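Local coordinates for glycoside hydrolase family 88 protein (Bacteroides vulgatus, PDB 4Q88) that is of unknown substrate but probably acts as a carbohydrate-active hydrolase of the glycoside hydrolase family 88 type, at residues M152-D157 against L223-A228; M179-V184 against G203-W208; G319-V324 against S338-G343. All blocks are in the same frame, centred on the assembly; numbering follows the deposited sequence. Where two conformers were deposited one is given.

Interaction 1: residues M152-D157 against L223-A228; sequences MVKMYD and LKQLPA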
loop_
_atom_site.group_PDB
_atom_site.type_symbol
_atom_site.label_atom_id
_atom_site.label_comp_id
_atom_site.label_asym_id
_atom_site.label_seq_id
_atom_site.Cartn_x
_atom_site.Cartn_y
_atom_site.Cartn_z
HETATM N N MSE A 152 -6.565 -10.939 -1.108
HETATM C CA MSE A 152 -7.367 -11.940 -0.453
HETATM C C MSE A 152 -8.835 -11.520 -0.458
HETATM O O MSE A 152 -9.730 -12.363 -0.785
HETATM C CB MSE A 152 -6.905 -12.285 0.981
HETATM C CG MSE A 152 -5.404 -12.591 1.200
HETATM SE SE MSE A 152 -4.765 -13.996 -0.004
HETATM C CE MSE A 152 -4.971 -15.526 1.168
ATOM N N VAL A 153 -9.134 -10.253 -0.116
ATOM C CA VAL A 153 -10.539 -9.813 -0.050
ATOM C C VAL A 153 -11.131 -9.625 -1.445
ATOM O O VAL A 153 -12.340 -9.873 -1.648
ATOM C CB VAL A 153 -10.763 -8.553 0.825
ATOM C CG1 VAL A 153 -10.452 -8.879 2.284
ATOM C CG2 VAL A 153 -9.958 -7.335 0.349
ATOM N N LYS A 154 -10.301 -9.179 -2.398
ATOM C CA LYS A 154 -10.769 -8.972 -3.777
ATOM C C LYS A 154 -11.082 -10.332 -4.421
ATOM O O LYS A 154 -12.093 -10.478 -5.158
ATOM C CB LYS A 154 -9.751 -8.192 -4.606
ATOM C CG LYS A 154 -9.672 -6.729 -4.203
ATOM C CD LYS A 154 -8.544 -5.980 -4.903
ATOM C CE LYS A 154 -8.436 -4.558 -4.397
ATOM N NZ LYS A 154 -9.606 -3.712 -4.718
HETATM N N MSE A 155 -10.285 -11.350 -4.106
HETATM C CA MSE A 155 -10.499 -12.693 -4.722
HETATM C C MSE A 155 -11.680 -13.357 -4.079
HETATM O O MSE A 155 -12.500 -13.995 -4.782
HETATM C CB MSE A 155 -9.270 -13.626 -4.693
HETATM C CG MSE A 155 -8.045 -13.065 -5.479
HETATM SE SE MSE A 155 -8.457 -12.701 -7.362
HETATM C CE MSE A 155 -8.992 -14.539 -7.805
ATOM N N TYR A 156 -11.836 -13.206 -2.763
ATOM C CA TYR A 156 -13.063 -13.643 -2.074
ATOM C C TYR A 156 -14.288 -12.985 -2.688
ATOM O O TYR A 156 -15.323 -13.660 -2.929
ATOM C CB TYR A 156 -13.033 -13.380 -0.552
ATOM C CG TYR A 156 -14.317 -13.818 0.070
ATOM C CD1 TYR A 156 -14.516 -15.152 0.395
ATOM C CD2 TYR A 156 -15.407 -12.941 0.203
ATOM C CE1 TYR A 156 -15.729 -15.625 0.875
ATOM C CE2 TYR A 156 -16.642 -13.396 0.703
ATOM C CZ TYR A 156 -16.788 -14.743 1.047
ATOM O OH TYR A 156 -17.978 -15.231 1.538
ATOM N N ASP A 157 -14.240 -11.667 -2.900
ATOM C CA ASP A 157 -15.408 -10.974 -3.459
ATOM C C ASP A 157 -15.884 -11.628 -4.766
ATOM O O ASP A 157 -17.121 -11.800 -5.014
ATOM C CB ASP A 157 -15.040 -9.515 -3.742
ATOM C CG ASP A 157 -16.173 -8.748 -4.332
ATOM O OD1 ASP A 157 -17.247 -8.740 -3.713
ATOM O OD2 ASP A 157 -15.985 -8.166 -5.394
ATOM N N LEU A 223 -10.536 -3.796 5.176
ATOM C CA LEU A 223 -11.803 -3.445 5.778
ATOM C C LEU A 223 -12.800 -2.861 4.753
ATOM O O LEU A 223 -14.020 -3.051 4.896
ATOM C CB LEU A 223 -11.593 -2.502 6.973
ATOM C CG LEU A 223 -10.924 -3.207 8.156
ATOM C CD1 LEU A 223 -10.396 -2.206 9.149
ATOM C CD2 LEU A 223 -11.898 -4.212 8.811
ATOM N N LYS A 224 -12.312 -2.247 3.696
ATOM C CA LYS A 224 -13.185 -1.733 2.660
ATOM C C LYS A 224 -14.004 -2.825 1.949
ATOM O O LYS A 224 -15.199 -2.624 1.611
ATOM C CB LYS A 224 -12.270 -1.002 1.719
ATOM C CG LYS A 224 -12.829 -0.280 0.541
ATOM C CD LYS A 224 -11.622 0.482 -0.030
ATOM C CE LYS A 224 -11.886 1.024 -1.388
ATOM N NZ LYS A 224 -13.137 1.759 -1.337
ATOM N N GLN A 225 -13.404 -4.005 1.735
ATOM C CA GLN A 225 -14.060 -5.095 1.034
ATOM C C GLN A 225 -14.331 -6.393 1.797
ATOM O O GLN A 225 -15.011 -7.283 1.263
ATOM C CB GLN A 225 -13.299 -5.387 -0.268
ATOM C CG GLN A 225 -13.435 -4.264 -1.291
ATOM C CD GLN A 225 -12.716 -4.582 -2.572
ATOM O OE1 GLN A 225 -11.478 -4.474 -2.653
ATOM N NE2 GLN A 225 -13.471 -5.023 -3.565
ATOM N N LEU A 226 -13.825 -6.526 3.003
ATOM C CA LEU A 226 -14.086 -7.732 3.783
ATOM C C LEU A 226 -15.589 -7.806 4.098
ATOM O O LEU A 226 -16.195 -6.812 4.486
ATOM C CB LEU A 226 -13.305 -7.732 5.078
ATOM C CG LEU A 226 -13.324 -8.956 5.981
ATOM C CD1 LEU A 226 -12.500 -10.074 5.383
ATOM C CD2 LEU A 226 -12.833 -8.632 7.401
ATOM N N PRO A 227 -16.185 -8.997 3.983
ATOM C CA PRO A 227 -17.612 -9.002 4.407
ATOM C C PRO A 227 -17.828 -8.565 5.860
ATOM O O PRO A 227 -17.053 -8.935 6.770
ATOM C CB PRO A 227 -18.010 -10.484 4.284
ATOM C CG PRO A 227 -17.050 -11.073 3.343
ATOM C CD PRO A 227 -15.740 -10.313 3.505
ATOM N N ALA A 228 -18.938 -7.895 6.108
ATOM C CA ALA A 228 -19.265 -7.423 7.461
ATOM C C ALA A 228 -19.280 -8.522 8.530
ATOM O O ALA A 228 -19.039 -8.249 9.722
ATOM C CB ALA A 228 -20.607 -6.705 7.425
HETATM O O HOH W 1 -14.378 -9.715 0.246
#
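Val153 overlaps the end of helix 209-225 and the residue that follows it with both of its methyl groups, each meeting a different residue. CG1 reaches Leu226 CD1 at 3.9 Å, the two side chains crossing at about a right angle, while CG2 rests against the aliphatic CB of Gln225. Backbones are close here: Val153 CA and Leu226 CA lie 5.6 Å apart, at the point where Leu226 is the first residue to leave helical geometry. One turn along helix 144-159, Tyr156 has CG anti to its own nitrogen (chi1 179°), which brings ring atom CE2 to 3.5 Å from Pro227 CG in an oblique approach. A polar border runs beside these apolar pairs. The Lys154 chain stays extended until a final bend (chi4 -66°) and thereby curls round the Gln225 amide oxygen: NZ donates to OE1 of Gln225 over 2.9 Å, and CG of Lys154 also comes within 3.3 Å of that OE1. The ammonium is tilted 23° from the carbonyl plane. Its stronger polar partner is Asp109, with which it forms a salt bridge, so Gln225 OE1 is a second acceptor for this ammonium. Asp157, likewise, is salt-bridged to Lys112. Water 1 sits between the two backbones, donating to Val153 O at 2.8 Å and to Gln225 O at 2.7 Å, and so bridges two main-chain carbonyls that do not meet directly. Leu165 of helix 163-179 touches both Tyr156 and Leu226. Packing of this kind, with one helix lying against the C-terminal end of another and the Leu226-Pro227 segment that follows it, joins neighbouring helices of the mainly helical toroid expected for the six-hairpin clan, consistent with an (alpha/alpha)6 barrel.

Interaction 2: residues M179-V184 against G203-W208; sequences MYDREV and GKKDFW
An Asx motif at the turn between strands 180-181 and 186-187, a short, weakly bonded antiparallel hairpin, presents the carboxylate that meets the loop leading to helix 209-225. Within the turn, Asp181 OD1 accepts from Val184 N at 3.1 Å with an N-H...O angle of 148°; the donor stands above the carboxylate plane, 49° out of it. Glu183 N adds a weak bond to the same oxygen. Across the contact, Asp181 OD2 takes Lys205 NZ at 2.8 Å on its syn lone pair. Lys205 is extended beyond CG, a shape that carries its ammonium over to the turn, where Lys205 NZ also reaches Glu183 OE1 at 3.2 Å, through the anti lone pair of that oxygen. Two carboxylates thus share one ammonium in a salt-bridge network on the surface, and its positive charge would be expected to offset their mutual repulsion. The Phe207 ring packs beside the turn. Asp181 CB approaches the ring edge near its plane, 3.8 Å from CZ of Phe207, Asp181 OD2 also lies in plane at that ring's edge, and the carboxylate is turned 69° from the ring. Tyr188 stacks on Phe207 and forms a weak hydrogen bond with Asp181 OD2. Val184 touches both partners: CG1 meets Phe207 CE2 obliquely at 3.7 Å, and CG2 lies 3.9 Å from both Lys205 CD and Phe207 CE2.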
loop_
_atom_site.group_PDB
_atom_site.type_symbol
_atom_site.label_atom_id
_atom_site.label_comp_id
_atom_site.label_asym_id
_atom_site.label_seq_id
_atom_site.Cartn_x
_atom_site.Cartn_y
_atom_site.Cartn_z
HETATM N N MSE A 179 7.114 -9.592 13.349
HETATM C CA MSE A 179 7.325 -8.118 13.174
HETATM C C MSE A 179 6.474 -7.198 14.035
HETATM O O MSE A 179 6.802 -6.001 14.156
HETATM C CB MSE A 179 7.034 -7.769 11.717
HETATM C CG MSE A 179 8.181 -8.167 10.867
HETATM SE SE MSE A 179 7.619 -8.186 8.979
HETATM C CE MSE A 179 7.267 -10.090 8.913
ATOM N N TYR A 180 5.334 -7.677 14.559
ATOM C CA TYR A 180 4.436 -6.789 15.257
ATOM C C TYR A 180 4.906 -6.528 16.679
ATOM O O TYR A 180 5.128 -7.488 17.436
ATOM C CB TYR A 180 2.976 -7.305 15.221
ATOM C CG TYR A 180 2.020 -6.336 15.897
ATOM C CD1 TYR A 180 1.745 -5.061 15.328
ATOM C CD2 TYR A 180 1.425 -6.641 17.100
ATOM C CE1 TYR A 180 0.905 -4.166 15.967
ATOM C CE2 TYR A 180 0.551 -5.772 17.705
ATOM C CZ TYR A 180 0.300 -4.531 17.141
ATOM O OH TYR A 180 -0.570 -3.692 17.808
ATOM N N ASP A 181 5.102 -5.269 17.046
ATOM C CA ASP A 181 5.534 -4.943 18.411
ATOM C C ASP A 181 4.239 -4.614 19.198
ATOM O O ASP A 181 3.643 -3.598 18.985
ATOM C CB ASP A 181 6.522 -3.795 18.448
ATOM C CG ASP A 181 7.063 -3.521 19.837
ATOM O OD1 ASP A 181 6.260 -3.451 20.761
ATOM O OD2 ASP A 181 8.276 -3.301 20.000
ATOM N N ARG A 182 3.850 -5.513 20.110
ATOM C CA ARG A 182 2.559 -5.374 20.812
ATOM C C ARG A 182 2.522 -4.182 21.744
ATOM O O ARG A 182 1.454 -3.644 22.037
ATOM C CB ARG A 182 2.265 -6.653 21.673
ATOM C CG ARG A 182 2.020 -7.876 20.874
ATOM C CD ARG A 182 1.847 -9.113 21.773
ATOM N NE ARG A 182 3.133 -9.534 22.372
ATOM C CZ ARG A 182 3.992 -10.383 21.790
ATOM N NH1 ARG A 182 3.720 -10.934 20.599
ATOM N NH2 ARG A 182 5.126 -10.699 22.388
ATOM N N GLU A 183 3.687 -3.797 22.270
ATOM C CA GLU A 183 3.759 -2.719 23.174
ATOM C C GLU A 183 3.543 -1.370 22.434
ATOM O O GLU A 183 2.889 -0.500 22.974
ATOM C CB GLU A 183 5.142 -2.661 23.840
ATOM C CG GLU A 183 5.253 -1.580 24.877
ATOM C CD GLU A 183 5.861 -0.303 24.339
ATOM O OE1 GLU A 183 6.955 -0.349 23.665
ATOM O OE2 GLU A 183 5.269 0.725 24.666
ATOM N N VAL A 184 4.097 -1.248 21.239
ATOM C CA VAL A 184 4.106 0.005 20.512
ATOM C C VAL A 184 2.900 0.137 19.579
ATOM O O VAL A 184 2.396 1.235 19.356
ATOM C CB VAL A 184 5.380 0.156 19.682
ATOM C CG1 VAL A 184 5.338 1.463 18.907
ATOM C CG2 VAL A 184 6.588 0.144 20.610
ATOM N N GLY A 203 19.430 4.794 20.011
ATOM C CA GLY A 203 19.078 3.739 20.958
ATOM C C GLY A 203 17.597 3.420 21.024
ATOM O O GLY A 203 17.136 2.868 21.995
ATOM N N LYS A 204 16.864 3.771 19.992
ATOM C CA LYS A 204 15.396 3.649 19.950
ATOM C C LYS A 204 14.964 2.392 19.194
ATOM O O LYS A 204 15.740 1.809 18.439
ATOM C CB LYS A 204 14.767 4.863 19.284
ATOM C CG LYS A 204 15.208 6.250 19.784
ATOM C CD LYS A 204 14.853 6.497 21.246
ATOM C CE LYS A 204 15.377 7.834 21.784
ATOM N NZ LYS A 204 14.850 8.981 21.009
ATOM N N LYS A 205 13.682 2.022 19.310
ATOM C CA LYS A 205 13.116 1.028 18.420
ATOM C C LYS A 205 12.982 1.582 17.019
ATOM O O LYS A 205 12.609 2.757 16.839
ATOM C CB LYS A 205 11.749 0.625 18.916
ATOM C CG LYS A 205 11.805 -0.161 20.235
ATOM C CD LYS A 205 10.423 -0.526 20.772
ATOM C CE LYS A 205 10.564 -1.578 21.933
ATOM N NZ LYS A 205 9.234 -2.132 22.359
ATOM N N ASP A 206 13.386 0.803 16.030
ATOM C CA ASP A 206 13.428 1.225 14.630
ATOM C C ASP A 206 12.229 0.723 13.796
ATOM O O ASP A 206 12.197 -0.444 13.375
ATOM C CB ASP A 206 14.728 0.750 13.993
ATOM C CG ASP A 206 15.032 1.456 12.673
ATOM O OD1 ASP A 206 14.316 2.416 12.257
ATOM O OD2 ASP A 206 16.061 1.020 12.076
ATOM N N PHE A 207 11.247 1.595 13.592
ATOM C CA PHE A 207 10.040 1.304 12.836
ATOM C C PHE A 207 10.080 2.077 11.522
ATOM O O PHE A 207 10.089 3.327 11.531
ATOM C CB PHE A 207 8.787 1.646 13.651
ATOM C CG PHE A 207 8.630 0.818 14.896
ATOM C CD1 PHE A 207 8.277 -0.512 14.796
ATOM C CD2 PHE A 207 8.763 1.390 16.150
ATOM C CE1 PHE A 207 8.101 -1.281 15.915
ATOM C CE2 PHE A 207 8.606 0.631 17.273
ATOM C CZ PHE A 207 8.281 -0.712 17.170
ATOM N N TRP A 208 10.170 1.347 10.409
ATOM C CA TRP A 208 10.256 2.001 9.111
ATOM C C TRP A 208 8.935 2.586 8.700
ATOM O O TRP A 208 7.943 1.848 8.590
ATOM C CB TRP A 208 10.745 1.010 8.068
ATOM C CG TRP A 208 10.968 1.541 6.710
ATOM C CD1 TRP A 208 11.561 2.716 6.376
ATOM C CD2 TRP A 208 10.697 0.865 5.481
ATOM N NE1 TRP A 208 11.628 2.837 4.990
ATOM C CE2 TRP A 208 11.102 1.708 4.435
ATOM C CE3 TRP A 208 10.092 -0.369 5.164
ATOM C CZ2 TRP A 208 11.003 1.336 3.079
ATOM C CZ3 TRP A 208 9.934 -0.707 3.792
ATOM C CH2 TRP A 208 10.371 0.159 2.784
#

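Interaction 3: residues G319-V324 against S338-G343; sequences GYIQPV and SCFNFG
Ile321 and Ser338 meet through their backbones, Ile321 N donating to Ser338 O over 2.9 Å at 161°. In one of two modelled conformers of Ser338, with OG anti to its nitrogen (chi1 -170°), OG also donates to Ile321 O at 2.6 Å, lying in that carbonyl's plane. The Ile321 side chain packs on the start of helix 341-358: CD1 lies 3.6 Å from Gly343 CA and equally close to Phe340 N, a buried amide without a hydrogen-bond partner in the model. The side chains of Ile321 and Phe342 pass in opposite directions, with Ile321 CG2 3.7 Å from Phe342 CZ. Phe340 occupies the N-cap position of this C-terminal helix, so the contact ties the helix start to the long connection after helix 293-311. The edges of both phenyl rings are turned to main-chain oxygens, Phe340 to Ile321 O and Phe342 to Gln322 O. Pro323 CA lies 3.6 Å from Phe340 CE2, and Val324 CG2 approaches Phe342 CE2 obliquely at the same distance. Further out, Arg210 of helix 209-225 donates to Gln322 O and Pro323 O, Glu271 accepts from Gln322 N, and Trp39 meets the Phe342 ring with planes about 40° apart.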
loop_
_atom_site.group_PDB
_atom_site.type_symbol
_atom_site.label_atom_id
_atom_site.label_comp_id
_atom_site.label_asym_id
_atom_site.label_seq_id
_atom_site.Cartn_x
_atom_site.Cartn_y
_atom_site.Cartn_z
ATOM N N GLY A 319 7.534 14.556 -5.001
ATOM C CA GLY A 319 8.927 14.477 -4.543
ATOM C C GLY A 319 9.074 13.913 -3.122
ATOM O O GLY A 319 8.091 13.538 -2.468
ATOM N N TYR A 320 10.328 13.866 -2.674
ATOM C CA TYR A 320 10.685 13.355 -1.352
ATOM C C TYR A 320 10.258 11.903 -1.120
ATOM O O TYR A 320 10.055 11.507 0.013
ATOM C CB TYR A 320 10.160 14.231 -0.203
ATOM C CG TYR A 320 10.623 15.664 -0.201
ATOM C CD1 TYR A 320 11.810 16.032 0.417
ATOM C CD2 TYR A 320 9.896 16.657 -0.850
ATOM C CE1 TYR A 320 12.236 17.365 0.427
ATOM C CE2 TYR A 320 10.308 17.987 -0.847
ATOM C CZ TYR A 320 11.477 18.340 -0.206
ATOM O OH TYR A 320 11.845 19.691 -0.227
ATOM N N ILE A 321 10.241 11.107 -2.179
ATOM C CA ILE A 321 9.960 9.670 -2.046
ATOM C C ILE A 321 11.245 8.903 -1.784
ATOM O O ILE A 321 12.183 8.869 -2.620
ATOM C CB ILE A 321 9.193 9.130 -3.265
ATOM C CG1 ILE A 321 7.836 9.826 -3.371
ATOM C CG2 ILE A 321 9.017 7.585 -3.133
ATOM C CD1 ILE A 321 7.196 9.721 -4.730
ATOM N N GLN A 322 11.315 8.226 -0.631
ATOM C CA GLN A 322 12.506 7.439 -0.263
ATOM C C GLN A 322 12.702 6.377 -1.369
ATOM O O GLN A 322 11.756 5.690 -1.738
ATOM C CB GLN A 322 12.296 6.705 1.058
ATOM C CG GLN A 322 13.473 5.801 1.428
ATOM C CD GLN A 322 13.307 5.125 2.776
ATOM O OE1 GLN A 322 12.237 5.112 3.372
ATOM N NE2 GLN A 322 14.389 4.571 3.277
ATOM N N PRO A 323 13.915 6.211 -1.862
ATOM C CA PRO A 323 14.148 5.240 -2.959
ATOM C C PRO A 323 14.087 3.797 -2.461
ATOM O O PRO A 323 14.026 3.546 -1.247
ATOM C CB PRO A 323 15.570 5.553 -3.420
ATOM C CG PRO A 323 16.149 6.393 -2.365
ATOM C CD PRO A 323 15.036 7.152 -1.729
ATOM N N VAL A 324 14.115 2.868 -3.405
ATOM C CA VAL A 324 14.055 1.459 -3.108
ATOM C C VAL A 324 15.476 0.884 -2.933
ATOM O O VAL A 324 16.323 1.079 -3.775
ATOM C CB VAL A 324 13.387 0.697 -4.264
ATOM C CG1 VAL A 324 13.294 -0.786 -3.950
ATOM C CG2 VAL A 324 11.997 1.274 -4.510
ATOM N N SER A 338 13.354 13.171 -5.606
ATOM C CA SER A 338 13.146 11.732 -5.675
ATOM C C SER A 338 11.650 11.390 -5.874
ATOM O O SER A 338 10.853 11.613 -4.982
ATOM C CB SER A 338 13.661 11.102 -4.393
ATOM O OG SER A 338 13.697 9.710 -4.493
ATOM N N CYS A 339 11.304 10.852 -7.036
ATOM C CA CYS A 339 9.915 10.564 -7.415
ATOM C C CYS A 339 9.864 9.193 -8.048
ATOM O O CYS A 339 10.682 8.895 -8.955
ATOM C CB CYS A 339 9.432 11.578 -8.434
ATOM S SG CYS A 339 7.710 11.282 -8.915
ATOM N N PHE A 340 8.937 8.355 -7.599
ATOM C CA PHE A 340 8.780 6.992 -8.124
ATOM C C PHE A 340 7.294 6.668 -8.294
ATOM O O PHE A 340 6.472 7.105 -7.489
ATOM C CB PHE A 340 9.421 5.939 -7.232
ATOM C CG PHE A 340 10.923 6.131 -7.072
ATOM C CD1 PHE A 340 11.781 5.705 -8.065
ATOM C CD2 PHE A 340 11.431 6.786 -5.989
ATOM C CE1 PHE A 340 13.158 5.920 -7.968
ATOM C CE2 PHE A 340 12.792 6.990 -5.860
ATOM C CZ PHE A 340 13.657 6.538 -6.844
ATOM N N ASN A 341 7.012 5.844 -9.314
ATOM C CA ASN A 341 5.662 5.311 -9.586
ATOM C C ASN A 341 4.879 4.913 -8.335
ATOM O O ASN A 341 3.734 5.293 -8.156
ATOM C CB ASN A 341 5.748 4.073 -10.528
ATOM C CG ASN A 341 6.805 3.015 -10.107
ATOM O OD1 ASN A 341 7.382 3.015 -9.011
ATOM N ND2 ASN A 341 7.149 2.156 -11.072
ATOM N N PHE A 342 5.488 4.127 -7.453
ATOM C CA PHE A 342 4.748 3.624 -6.325
ATOM C C PHE A 342 4.329 4.717 -5.352
ATOM O O PHE A 342 3.290 4.609 -4.707
ATOM C CB PHE A 342 5.522 2.504 -5.609
ATOM C CG PHE A 342 6.770 2.974 -4.924
ATOM C CD1 PHE A 342 6.725 3.454 -3.616
ATOM C CD2 PHE A 342 7.977 2.914 -5.568
ATOM C CE1 PHE A 342 7.886 3.939 -2.994
ATOM C CE2 PHE A 342 9.134 3.395 -4.954
ATOM C CZ PHE A 342 9.084 3.895 -3.674
ATOM N N GLY A 343 5.140 5.768 -5.273
ATOM C CA GLY A 343 4.902 6.944 -4.457
ATOM C C GLY A 343 3.825 7.838 -5.015
ATOM O O GLY A 343 3.030 8.385 -4.293
#

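Along the chain, interaction 2 is nested inside the loop closed by interaction 1, and interaction 3 follows both. Interactions 1 and 2 do not touch: their centres are 29 Å apart and their nearest atoms about 13 Å. Interactions 1 and 3 lie on opposite sides of the chain's centre, 29 Å between centres and about 15 Å between nearest atoms. Interactions 2 and 3, with centres 24 Å apart, touch through a probable hydrogen bond from Trp208 NE1 to Gln322 OE1 of 2.9 Å. Helix 209-225 and its N-cap carry contacts to all three sites: Trp208 ends interaction 2, the last turn enters interaction 1, and Arg210 bonds to the 319-324 loop of interaction 3.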